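Local coordinates for protein short-chain dehydrogenase/reductase SDR (Vibrio parahaemolyticus, PDB 3GUY) that probably catalyses NAD(P)(H)-dependent oxidation or reduction of a small-molecule substrate, as short-chain dehydrogenases/reductases generally do, at residues N109-L114 / V123-I128; L153-R158 / V215-V220; I4-A9 / E16-Y21. The protein carries 2 engineered substitutions. All blocks are in the same frame, centred on the assembly; numbering follows the deposited sequence.

Interaction 1. Residues N109-L114 / V123-I128; sequences NVLREL and VNVVMI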
loop_
_atom_site.group_PDB
_atom_site.type_symbol
_atom_site.label_atom_id
_atom_site.label_comp_id
_atom_site.label_asym_id
_atom_site.label_seq_id
_atom_site.Cartn_x
_atom_site.Cartn_y
_atom_site.Cartn_z
ATOM N N ASN D 109 -24.070 -1.686 -0.671
ATOM C CA ASN D 109 -25.439 -2.249 -0.500
ATOM C C ASN D 109 -25.428 -3.766 -0.574
ATOM O O ASN D 109 -25.980 -4.415 0.293
ATOM C CB ASN D 109 -26.373 -1.725 -1.564
ATOM C CG ASN D 109 -26.766 -0.307 -1.332
ATOM O OD1 ASN D 109 -26.811 0.161 -0.209
ATOM N ND2 ASN D 109 -27.054 0.395 -2.404
ATOM N N VAL D 110 -24.748 -4.328 -1.564
ATOM C CA VAL D 110 -24.611 -5.805 -1.624
ATOM C C VAL D 110 -23.862 -6.399 -0.468
ATOM O O VAL D 110 -24.378 -7.309 0.178
ATOM C CB VAL D 110 -23.993 -6.297 -2.895
ATOM C CG1 VAL D 110 -23.633 -7.804 -2.756
ATOM C CG2 VAL D 110 -24.934 -6.079 -4.030
ATOM N N LEU D 111 -22.653 -5.922 -0.173
ATOM C CA LEU D 111 -21.920 -6.449 0.981
ATOM C C LEU D 111 -22.621 -6.256 2.338
ATOM O O LEU D 111 -22.550 -7.129 3.234
ATOM C CB LEU D 111 -20.478 -5.868 1.065
ATOM C CG LEU D 111 -19.589 -6.487 2.137
ATOM C CD1 LEU D 111 -19.491 -8.049 1.871
ATOM C CD2 LEU D 111 -18.167 -5.802 2.194
ATOM N N ARG D 112 -23.252 -5.113 2.538
ATOM C CA ARG D 112 -23.952 -4.893 3.788
ATOM C C ARG D 112 -25.122 -5.895 3.945
ATOM O O ARG D 112 -25.366 -6.408 5.039
ATOM C CB ARG D 112 -24.490 -3.472 3.852
ATOM C CG ARG D 112 -25.377 -3.190 5.023
ATOM C CD ARG D 112 -25.777 -1.729 5.055
ATOM N NE ARG D 112 -26.746 -1.532 6.134
ATOM C CZ ARG D 112 -28.055 -1.752 6.023
ATOM N NH1 ARG D 112 -28.607 -2.084 4.855
ATOM N NH2 ARG D 112 -28.825 -1.557 7.083
ATOM N N GLU D 113 -25.854 -6.112 2.861
ATOM C CA GLU D 113 -26.987 -7.027 2.903
ATOM C C GLU D 113 -26.514 -8.468 3.138
ATOM O O GLU D 113 -27.126 -9.224 3.947
ATOM C CB GLU D 113 -27.792 -6.906 1.634
ATOM C CG GLU D 113 -29.164 -7.577 1.726
ATOM C CD GLU D 113 -30.120 -6.851 2.671
ATOM O OE1 GLU D 113 -29.950 -5.624 2.894
ATOM O OE2 GLU D 113 -31.063 -7.506 3.169
ATOM N N LEU D 114 -25.395 -8.838 2.494
ATOM C CA LEU D 114 -24.754 -10.128 2.769
ATOM C C LEU D 114 -24.335 -10.322 4.219
ATOM O O LEU D 114 -24.582 -11.409 4.793
ATOM C CB LEU D 114 -23.586 -10.396 1.798
ATOM C CG LEU D 114 -24.019 -10.500 0.339
ATOM C CD1 LEU D 114 -22.750 -10.627 -0.547
ATOM C CD2 LEU D 114 -25.018 -11.687 0.117
ATOM N N VAL D 123 -20.576 -18.577 3.659
ATOM C CA VAL D 123 -20.766 -18.038 2.315
ATOM C C VAL D 123 -19.404 -17.491 1.860
ATOM O O VAL D 123 -18.634 -17.034 2.668
ATOM C CB VAL D 123 -21.859 -16.938 2.275
ATOM C CG1 VAL D 123 -22.042 -16.384 0.838
ATOM C CG2 VAL D 123 -23.168 -17.480 2.765
ATOM N N ASN D 124 -19.094 -17.629 0.582
ATOM C CA ASN D 124 -17.870 -17.057 0.011
ATOM C C ASN D 124 -18.331 -15.880 -0.802
ATOM O O ASN D 124 -19.086 -16.043 -1.764
ATOM C CB ASN D 124 -17.122 -18.061 -0.901
ATOM C CG ASN D 124 -16.291 -19.083 -0.111
ATOM O OD1 ASN D 124 -15.941 -18.863 1.071
ATOM N ND2 ASN D 124 -15.976 -20.226 -0.768
ATOM N N VAL D 125 -17.945 -14.678 -0.374
ATOM C CA VAL D 125 -18.315 -13.488 -1.086
ATOM C C VAL D 125 -17.132 -13.086 -1.949
ATOM O O VAL D 125 -16.078 -12.766 -1.437
ATOM C CB VAL D 125 -18.715 -12.396 -0.100
ATOM C CG1 VAL D 125 -19.029 -11.147 -0.832
ATOM C CG2 VAL D 125 -19.949 -12.895 0.705
ATOM N N VAL D 126 -17.304 -13.163 -3.247
ATOM C CA VAL D 126 -16.251 -12.853 -4.172
ATOM C C VAL D 126 -16.465 -11.426 -4.658
ATOM O O VAL D 126 -17.333 -11.147 -5.495
ATOM C CB VAL D 126 -16.210 -13.810 -5.360
ATOM C CG1 VAL D 126 -15.081 -13.389 -6.338
ATOM C CG2 VAL D 126 -16.059 -15.285 -4.878
ATOM N N MET D 127 -15.620 -10.524 -4.172
ATOM C CA MET D 127 -15.713 -9.117 -4.599
ATOM C C MET D 127 -14.761 -8.790 -5.759
ATOM O O MET D 127 -13.550 -8.733 -5.598
ATOM C CB MET D 127 -15.469 -8.233 -3.390
ATOM C CG MET D 127 -16.507 -8.425 -2.237
ATOM S SD MET D 127 -18.224 -7.829 -2.575
ATOM C CE MET D 127 -17.666 -6.132 -3.054
ATOM N N ILE D 128 -15.305 -8.539 -6.944
ATOM C CA ILE D 128 -14.457 -8.247 -8.086
ATOM C C ILE D 128 -14.228 -6.745 -8.198
ATOM O O ILE D 128 -15.186 -5.953 -8.281
ATOM C CB ILE D 128 -14.998 -8.820 -9.382
ATOM C CG1 ILE D 128 -15.163 -10.360 -9.229
ATOM C CG2 ILE D 128 -14.082 -8.465 -10.541
ATOM C CD1 ILE D 128 -15.779 -10.981 -10.399
#
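Val125, on strand 124-128, meets Leu111 and Leu114 of helix 93-118 where the helix packs on the central parallel sheet of the Rossmann fold. The helix leads into this strand from strand 75-78, so the contact belongs to a beta-alpha-beta unit. The backbones stay well apart, Leu111 CA and Val125 CA lying 8.2 Å from each other, and no hydrogen bond crosses the gap; the contact is made by apolar side chains, all three of them buried. Val125 CB points at the helix, and its CG1 branch meets both leucines. Leu111 starts off to one side, but with CG anti to the backbone N (chi1 -173°) its chain swings inward and puts CD1 4.1 Å from Val125 CG1. The CD2 branch of Leu111 turns instead to Leu153 and Val157 of helix 141-160. Met127, two residues on along the strand and so on the same face of the sheet, runs beside this leucine, its SD 4.6 Å from Leu111 CD1. Leu88 of a second subunit also packs on Leu111, which brings this layer close to a subunit interface. Leu114 heads straight for the strand and also touches Phe66 and Met166. Its CD1 sits astride the fork of the valine, 3.8 Å from Val125 CG1 and likewise 3.8 Å from Val125 CG2.

Interaction 2. Residues L153-R158 / V215-V220; sequences LIESVR and VSDITV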
loop_
_atom_site.group_PDB
_atom_site.type_symbol
_atom_site.label_atom_id
_atom_site.label_comp_id
_atom_site.label_asym_id
_atom_site.label_seq_id
_atom_site.Cartn_x
_atom_site.Cartn_y
_atom_site.Cartn_z
ATOM N N LEU D 153 -13.376 -0.758 2.067
ATOM C CA LEU D 153 -14.595 -1.400 2.586
ATOM C C LEU D 153 -14.338 -2.867 2.868
ATOM O O LEU D 153 -14.473 -3.318 4.030
ATOM C CB LEU D 153 -15.721 -1.258 1.596
ATOM C CG LEU D 153 -17.073 -1.841 1.961
ATOM C CD1 LEU D 153 -17.836 -0.858 2.911
ATOM C CD2 LEU D 153 -17.840 -2.097 0.687
ATOM N N ILE D 154 -13.917 -3.616 1.858
ATOM C CA ILE D 154 -13.770 -5.094 2.078
ATOM C C ILE D 154 -12.668 -5.431 3.102
ATOM O O ILE D 154 -12.814 -6.366 3.851
ATOM C CB ILE D 154 -13.669 -5.891 0.770
ATOM C CG1 ILE D 154 -12.329 -5.727 0.047
ATOM C CG2 ILE D 154 -14.751 -5.455 -0.204
ATOM C CD1 ILE D 154 -11.366 -6.890 0.243
ATOM N N GLU D 155 -11.603 -4.627 3.199
ATOM C CA GLU D 155 -10.528 -4.961 4.107
ATOM C C GLU D 155 -10.920 -4.684 5.569
ATOM O O GLU D 155 -10.513 -5.394 6.500
ATOM C CB GLU D 155 -9.235 -4.268 3.717
ATOM C CG GLU D 155 -8.674 -4.705 2.362
ATOM C CD GLU D 155 -7.926 -6.056 2.354
ATOM O OE1 GLU D 155 -8.095 -6.878 3.287
ATOM O OE2 GLU D 155 -7.169 -6.309 1.365
ATOM N N SER D 156 -11.799 -3.729 5.719
ATOM C CA SER D 156 -12.410 -3.449 6.983
ATOM C C SER D 156 -13.421 -4.514 7.406
ATOM O O SER D 156 -13.398 -4.940 8.582
ATOM C CB SER D 156 -13.077 -2.076 6.915
ATOM O OG SER D 156 -12.094 -1.058 6.648
ATOM N N VAL D 157 -14.304 -4.872 6.488
ATOM C CA VAL D 157 -15.378 -5.868 6.753
ATOM C C VAL D 157 -14.661 -7.234 7.024
ATOM O O VAL D 157 -15.024 -7.964 7.983
ATOM C CB VAL D 157 -16.468 -5.895 5.648
ATOM C CG1 VAL D 157 -17.540 -6.988 5.910
ATOM C CG2 VAL D 157 -17.157 -4.524 5.458
ATOM N N ARG D 158 -13.560 -7.534 6.304
ATOM C CA ARG D 158 -12.782 -8.744 6.647
ATOM C C ARG D 158 -12.406 -8.780 8.117
ATOM O O ARG D 158 -12.523 -9.828 8.747
ATOM C CB ARG D 158 -11.508 -8.912 5.802
ATOM C CG ARG D 158 -11.778 -9.322 4.414
ATOM C CD ARG D 158 -10.459 -9.289 3.640
ATOM N NE ARG D 158 -10.521 -10.188 2.517
ATOM C CZ ARG D 158 -9.629 -10.230 1.532
ATOM N NH1 ARG D 158 -9.715 -11.156 0.590
ATOM N NH2 ARG D 158 -8.622 -9.369 1.509
ATOM N N VAL D 215 -7.716 -19.408 -1.894
ATOM C CA VAL D 215 -7.151 -18.200 -2.510
ATOM C C VAL D 215 -8.020 -17.054 -1.987
ATOM O O VAL D 215 -9.199 -16.946 -2.371
ATOM C CB VAL D 215 -7.231 -18.236 -4.014
ATOM C CG1 VAL D 215 -6.953 -16.812 -4.607
ATOM C CG2 VAL D 215 -6.279 -19.361 -4.566
ATOM N N SER D 216 -7.424 -16.219 -1.144
ATOM C CA SER D 216 -8.117 -15.045 -0.552
ATOM C C SER D 216 -8.047 -13.794 -1.426
ATOM O O SER D 216 -8.877 -12.914 -1.333
ATOM C CB SER D 216 -7.579 -14.766 0.852
ATOM O OG SER D 216 -6.175 -14.575 0.904
ATOM N N ASP D 217 -7.049 -13.715 -2.290
ATOM C CA ASP D 217 -6.812 -12.528 -3.106
ATOM C C ASP D 217 -6.141 -12.981 -4.384
ATOM O O ASP D 217 -5.159 -13.707 -4.337
ATOM C CB ASP D 217 -5.897 -11.498 -2.364
ATOM C CG ASP D 217 -6.396 -11.120 -0.936
ATOM O OD1 ASP D 217 -7.150 -10.100 -0.844
ATOM O OD2 ASP D 217 -6.064 -11.802 0.105
ATOM N N ILE D 218 -6.649 -12.548 -5.522
ATOM C CA ILE D 218 -6.068 -12.891 -6.774
ATOM C C ILE D 218 -6.080 -11.710 -7.772
ATOM O O ILE D 218 -7.048 -10.915 -7.853
ATOM C CB ILE D 218 -6.771 -14.167 -7.361
ATOM C CG1 ILE D 218 -5.960 -14.738 -8.522
ATOM C CG2 ILE D 218 -8.182 -13.866 -7.754
ATOM C CD1 ILE D 218 -6.446 -16.157 -9.031
ATOM N N THR D 219 -4.964 -11.550 -8.483
ATOM C CA THR D 219 -4.835 -10.542 -9.508
ATOM C C THR D 219 -4.603 -11.268 -10.852
ATOM O O THR D 219 -3.800 -12.179 -10.971
ATOM C CB THR D 219 -3.668 -9.541 -9.236
ATOM O OG1 THR D 219 -3.884 -8.896 -8.024
ATOM C CG2 THR D 219 -3.556 -8.445 -10.344
ATOM N N VAL D 220 -5.292 -10.840 -11.870
ATOM C CA VAL D 220 -5.197 -11.489 -13.165
ATOM C C VAL D 220 -4.975 -10.329 -14.112
ATOM O O VAL D 220 -5.612 -9.293 -13.959
ATOM C CB VAL D 220 -6.491 -12.348 -13.406
ATOM C CG1 VAL D 220 -6.442 -13.077 -14.654
ATOM C CG2 VAL D 220 -6.634 -13.417 -12.313
HETATM O O HOH W 1 -6.824 -7.522 -1.041
#
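Arg158 reaches Asp217 by setting CG anti to its own carbonyl carbon (chi1 -73°) and running extended from CG to NE; Asp217, with CG likewise anti to its carbonyl carbon, comes from the opposite direction. Both guanidinium end nitrogens grip one oxygen. NH2 of Arg158 meets OD1 of Asp217 at 2.9 Å on the syn lone pair in a fairly straight bond (155°), whereas NH1 reaches the same OD1 at 3.1 Å from above the carboxylate plane; the two flat groups stand 81° apart. Arg158 NH1 also bonds Ile168 O and, weakly, Ser216 O at 2.7 Å. Glu155 OE1 accepts from Arg158 NH2 at 3.1 Å, and Ile154 CD1 lies over one guanidinium face, toward its rim. The two carboxylates approach to 4.4 Å between Glu155 OE2 and Asp217 OD1; a water donating to both, and the arginine, probably ease their repulsion. This salt-bridge network joins helix 141-160 to strand 214-222, the last strand of the sheet within the chain. That strand pairs antiparallel with a strand of a third subunit, continuing the sheet across the interface, an arrangement familiar from tetrameric short-chain dehydrogenases.

Interaction 3. Residues I4-A9 / E16-Y21; sequences IVITGA and ELAKLY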
loop_
_atom_site.group_PDB
_atom_site.type_symbol
_atom_site.label_atom_id
_atom_site.label_comp_id
_atom_site.label_asym_id
_atom_site.label_seq_id
_atom_site.Cartn_x
_atom_site.Cartn_y
_atom_site.Cartn_z
ATOM N N ILE D 4 -25.356 -20.119 -6.369
ATOM C CA ILE D 4 -24.405 -19.059 -6.699
ATOM C C ILE D 4 -25.170 -17.827 -7.215
ATOM O O ILE D 4 -25.822 -17.862 -8.273
ATOM C CB ILE D 4 -23.345 -19.446 -7.750
ATOM C CG1 ILE D 4 -22.812 -20.899 -7.580
ATOM C CG2 ILE D 4 -22.201 -18.408 -7.713
ATOM C CD1 ILE D 4 -22.325 -21.266 -6.192
ATOM N N VAL D 5 -25.101 -16.757 -6.438
ATOM C CA VAL D 5 -25.645 -15.463 -6.826
ATOM C C VAL D 5 -24.545 -14.612 -7.449
ATOM O O VAL D 5 -23.493 -14.399 -6.817
ATOM C CB VAL D 5 -26.222 -14.727 -5.610
ATOM C CG1 VAL D 5 -26.847 -13.381 -6.079
ATOM C CG2 VAL D 5 -27.251 -15.624 -4.930
ATOM N N ILE D 6 -24.800 -14.141 -8.667
ATOM C CA ILE D 6 -23.889 -13.312 -9.427
ATOM C C ILE D 6 -24.488 -11.953 -9.867
ATOM O O ILE D 6 -25.449 -11.903 -10.647
ATOM C CB ILE D 6 -23.411 -14.034 -10.695
ATOM C CG1 ILE D 6 -22.886 -15.450 -10.336
ATOM C CG2 ILE D 6 -22.331 -13.152 -11.428
ATOM C CD1 ILE D 6 -22.584 -16.310 -11.537
ATOM N N THR D 7 -23.887 -10.859 -9.385
ATOM C CA THR D 7 -24.272 -9.532 -9.867
ATOM C C THR D 7 -23.414 -9.147 -11.063
ATOM O O THR D 7 -22.314 -9.673 -11.252
ATOM C CB THR D 7 -24.167 -8.467 -8.795
ATOM O OG1 THR D 7 -22.784 -8.160 -8.591
ATOM C CG2 THR D 7 -24.813 -8.945 -7.500
ATOM N N GLY D 8 -23.924 -8.228 -11.878
ATOM C CA GLY D 8 -23.257 -7.825 -13.086
ATOM C C GLY D 8 -23.219 -8.955 -14.078
ATOM O O GLY D 8 -22.304 -9.032 -14.881
ATOM N N ALA D 9 -24.259 -9.788 -14.047
ATOM C CA ALA D 9 -24.270 -11.070 -14.732
ATOM C C ALA D 9 -24.852 -11.034 -16.163
ATOM O O ALA D 9 -24.890 -12.083 -16.835
ATOM C CB ALA D 9 -25.008 -12.126 -13.864
ATOM N N GLU D 16 -19.835 -14.703 -18.086
ATOM C CA GLU D 16 -18.889 -15.819 -18.370
ATOM C C GLU D 16 -18.679 -16.685 -17.147
ATOM O O GLU D 16 -18.582 -17.899 -17.275
ATOM C CB GLU D 16 -17.560 -15.296 -18.890
ATOM C CG GLU D 16 -17.711 -14.598 -20.209
ATOM C CD GLU D 16 -18.493 -15.431 -21.233
ATOM O OE1 GLU D 16 -18.174 -16.633 -21.436
ATOM O OE2 GLU D 16 -19.450 -14.875 -21.817
ATOM N N LEU D 17 -18.645 -16.090 -15.953
ATOM C CA LEU D 17 -18.596 -16.905 -14.719
ATOM C C LEU D 17 -19.898 -17.718 -14.571
ATOM O O LEU D 17 -19.885 -18.889 -14.172
ATOM C CB LEU D 17 -18.371 -16.038 -13.464
ATOM C CG LEU D 17 -16.929 -15.663 -13.108
ATOM C CD1 LEU D 17 -16.950 -14.555 -12.008
ATOM C CD2 LEU D 17 -16.056 -16.875 -12.676
ATOM N N ALA D 18 -21.032 -17.097 -14.903
ATOM C CA ALA D 18 -22.298 -17.827 -14.827
ATOM C C ALA D 18 -22.208 -19.126 -15.668
ATOM O O ALA D 18 -22.570 -20.207 -15.199
ATOM C CB ALA D 18 -23.491 -16.939 -15.260
ATOM N N LYS D 19 -21.682 -19.011 -16.886
ATOM C CA LYS D 19 -21.606 -20.145 -17.808
ATOM C C LYS D 19 -20.721 -21.276 -17.268
ATOM O O LYS D 19 -21.102 -22.457 -17.386
ATOM C CB LYS D 19 -21.124 -19.685 -19.179
ATOM C CG LYS D 19 -22.099 -18.771 -19.826
ATOM C CD LYS D 19 -21.539 -18.142 -21.066
ATOM C CE LYS D 19 -22.571 -17.256 -21.725
ATOM N NZ LYS D 19 -22.023 -16.731 -23.013
ATOM N N LEU D 20 -19.576 -20.942 -16.654
ATOM C CA LEU D 20 -18.666 -21.978 -16.126
ATOM C C LEU D 20 -19.257 -22.674 -14.899
ATOM O O LEU D 20 -19.066 -23.899 -14.705
ATOM C CB LEU D 20 -17.273 -21.410 -15.778
ATOM C CG LEU D 20 -16.378 -20.772 -16.860
ATOM C CD1 LEU D 20 -15.143 -20.197 -16.150
ATOM C CD2 LEU D 20 -15.935 -21.709 -17.994
ATOM N N TYR D 21 -19.958 -21.929 -14.056
ATOM C CA TYR D 21 -20.593 -22.536 -12.879
ATOM C C TYR D 21 -21.773 -23.428 -13.333
ATOM O O TYR D 21 -21.933 -24.534 -12.854
ATOM C CB TYR D 21 -21.143 -21.483 -11.907
ATOM C CG TYR D 21 -20.154 -20.806 -11.004
ATOM C CD1 TYR D 21 -19.413 -21.539 -10.063
ATOM C CD2 TYR D 21 -19.975 -19.427 -11.050
ATOM C CE1 TYR D 21 -18.514 -20.920 -9.212
ATOM C CE2 TYR D 21 -19.075 -18.799 -10.201
ATOM C CZ TYR D 21 -18.358 -19.548 -9.280
ATOM O OH TYR D 21 -17.479 -18.918 -8.433
#
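The first beta-alpha-beta unit of the Rossmann fold, strand 4-7, helix 12-23 and strand 28-32, is held here by Ile4 and Ile6 of the strand packing against Ala18 and Tyr21 of the helix. Strand 4-7 and the helical segment 16-21 run nearly antiparallel (164° between their directions) with axes 9.6 Å apart at closest, as expected when a helix doubles back over the strand it follows. Ile4 and Ile6, two residues apart and so on the same face of the strand, both point at the helix. Ile4 places its CG2 methyl over one face of the Tyr21 ring in a CH-pi contact: CG2 is 4.2 Å from the ring centroid and 18° off the normal, displaced toward the rim, so that Tyr21 CE2 is its nearest ring atom at 4.0 Å. Ile6 has an extended CG1 arm, and its CD1 reaches the helix backbone itself, 3.6 Å from Ala18 CA. The small side chain of Ala18 is consistent with so close an approach; Ala18 CB is 3.9 Å from Ile6 CD1. The same methyl nears the tyrosine ring obliquely, 4.1 Å from Tyr21 CD2, and so touches both the helix backbone and the ring. No hydrogen bond crosses, and all the touching residues are buried. Tyr21 is further flanked by Val77 and takes part in an edge-to-face pair with His204, while Glu16 and Lys19 point away from the strand and form a weak salt bridge with each other. Between strand and helix, Gly8 adopts a positive phi and the chain enters the glycine-rich turn. Its sequence, TGASSGLG, fits the TGxxxGxG motif with which classical short-chain dehydrogenases bind the dinucleotide cofactor, so the contact probably lies at the base of a Rossmann cofactor site.

How the interactions relate
From the N terminus, interaction 3 comes first and closes a short loop, with six residues between segments 4-9 and 16-21. Interaction 1 follows, with eight residues between 109-114 and 123-128, where helix 93-118 ends and the chain turns into strand 124-128. Interaction 2 closes a much longer loop, 56 residues between 153-158 and 215-220. The three lie in series; none encloses or crosses another. All reach the same parallel sheet. Interactions 1 and 2 adjoin where helices 93-118 and 141-160 pack, Leu111 CD2 lying 3.6 Å from Val157 CG2, and where Met127 meets Ile154. Interaction 3 meets interaction 1 through Ile128 and Leu17, on the sheet face opposite that used by Val125.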